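Local structure of esterase (1ZOI) at residues A[80-83]-A[84-88]. The protein is a stereoselective esterase of the alpha/beta hydrolase fold that probably hydrolyses carboxylic esters, of interest for D-beta-acetylthioisobutyric acid synthesis. Sequence-based numbering, arbitrary orientation.
Sequences AAVV and AHLGI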
loop_
_atom_site.group_PDB
_atom_site.type_symbol
_atom_site.label_atom_id
_atom_site.label_comp_id
_atom_site.label_asym_id
_atom_site.label_seq_id
_atom_site.Cartn_x
_atom_site.Cartn_y
_atom_site.Cartn_z
ATOM N N ALA A 80 -22.158 12.758 -3.123
ATOM C CA ALA A 80 -22.580 14.080 -3.566
ATOM C C ALA A 80 -21.395 15.030 -3.691
ATOM O O ALA A 80 -21.326 15.818 -4.630
ATOM C CB ALA A 80 -23.618 14.653 -2.596
ATOM N N ALA A 81 -20.454 14.954 -2.752
ATOM C CA ALA A 81 -19.285 15.829 -2.803
ATOM C C ALA A 81 -18.428 15.526 -4.033
ATOM O O ALA A 81 -17.902 16.436 -4.690
ATOM C CB ALA A 81 -18.458 15.674 -1.526
ATOM N N VAL A 82 -18.289 14.242 -4.351
ATOM C CA VAL A 82 -17.503 13.833 -5.506
ATOM C C VAL A 82 -18.165 14.330 -6.788
ATOM O O VAL A 82 -17.513 14.925 -7.650
ATOM C CB VAL A 82 -17.356 12.290 -5.561
ATOM C CG1 VAL A 82 -16.706 11.870 -6.873
ATOM C CG2 VAL A 82 -16.499 11.816 -4.390
ATOM N N VAL A 83 -19.466 14.095 -6.902
ATOM C CA VAL A 83 -20.219 14.515 -8.078
ATOM C C VAL A 83 -20.146 16.026 -8.316
ATOM O O VAL A 83 -19.922 16.468 -9.444
ATOM C CB VAL A 83 -21.700 14.091 -7.959
ATOM C CG1 VAL A 83 -22.502 14.669 -9.114
ATOM C CG2 VAL A 83 -21.806 12.576 -7.959
ATOM N N ALA A 84 -20.337 16.814 -7.258
ATOM C CA ALA A 84 -20.292 18.272 -7.379
ATOM C C ALA A 84 -18.901 18.747 -7.768
ATOM O O ALA A 84 -18.740 19.627 -8.616
ATOM C CB ALA A 84 -20.708 18.925 -6.061
ATOM N N HIS A 85 -17.895 18.155 -7.141
ATOM C CA HIS A 85 -16.512 18.515 -7.406
ATOM C C HIS A 85 -16.140 18.338 -8.879
ATOM O O HIS A 85 -15.494 19.206 -9.474
ATOM C CB HIS A 85 -15.588 17.670 -6.522
ATOM C CG HIS A 85 -14.165 18.131 -6.512
ATOM N ND1 HIS A 85 -13.160 17.467 -7.182
ATOM C CD2 HIS A 85 -13.577 19.188 -5.905
ATOM C CE1 HIS A 85 -12.014 18.094 -6.987
ATOM N NE2 HIS A 85 -12.239 19.142 -6.215
ATOM N N LEU A 86 -16.560 17.219 -9.466
ATOM C CA LEU A 86 -16.253 16.910 -10.860
ATOM C C LEU A 86 -17.288 17.373 -11.883
ATOM O O LEU A 86 -17.038 17.307 -13.087
ATOM C CB LEU A 86 -16.050 15.404 -11.023
ATOM C CG LEU A 86 -14.881 14.808 -10.246
ATOM C CD1 LEU A 86 -14.877 13.296 -10.433
ATOM C CD2 LEU A 86 -13.568 15.426 -10.727
ATOM N N GLY A 87 -18.443 17.830 -11.412
ATOM C CA GLY A 87 -19.480 18.277 -12.325
ATOM C C GLY A 87 -20.019 17.139 -13.174
ATOM O O GLY A 87 -20.346 17.328 -14.347
ATOM N N ILE A 88 -20.127 15.954 -12.579
ATOM C CA ILE A 88 -20.618 14.787 -13.306
ATOM C C ILE A 88 -22.067 14.420 -12.992
ATOM O O ILE A 88 -22.411 13.248 -12.850
ATOM C CB ILE A 88 -19.730 13.556 -13.048
ATOM C CG1 ILE A 88 -19.669 13.259 -11.547
ATOM C CG2 ILE A 88 -18.343 13.799 -13.608
ATOM C CD1 ILE A 88 -18.941 11.975 -11.221
#
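V83 and I88 meet across the end of helix 72-86, where the carbonyls of V83 and A84 take the closing bonds. Before that point the pattern is regular. A84 N bonds to A80 O at 3.0 Å, H85 N bonds to A81 O in the same i to i+4 fashion, and L86 N reaches V82 O at 3.1 Å. Then the pattern changes. V83 O accepts I88 N at 3.2 Å, a 6-to-1 bond, one residue longer than the helical step, with the donor lying in the carbonyl plane. G87 N lies 2.8 Å from V83 O, but the bond is bent to 121° and weak. G87 N also makes a weak bond back to A84 O, so it is held by two weak bonds. The turn is made possible by the positive phi of G87 (65°), a value that glycine adopts easily.

The apolar contacts follow this change of direction. In I88, CG1 sits between the backbone N and the carbonyl carbon (chi1 57°), which brings it back over V83, 3.7 Å from V83 CA and 4.0 Å from V83 CG1. One residue earlier on the helix, V82 CG1 faces L86 CD1 more loosely, at 4.2 Å. V82, L86 and I88 all continue onto the sheet: V82 touches I12 and H26, L86 touches Y14 and V53, and I88 touches V24 and V53. On the exposed side, H85 CB rests 3.2 Å from A81 O.

The 6-to-1 bond from I88 N to V83 O, the weak 5-to-2 bond from G87 N to A84 O and the left-handed G87 as C-prime residue make a Schellman motif, here closing a helix packed on the central sheet of an alpha/beta hydrolase just before strand 92-96.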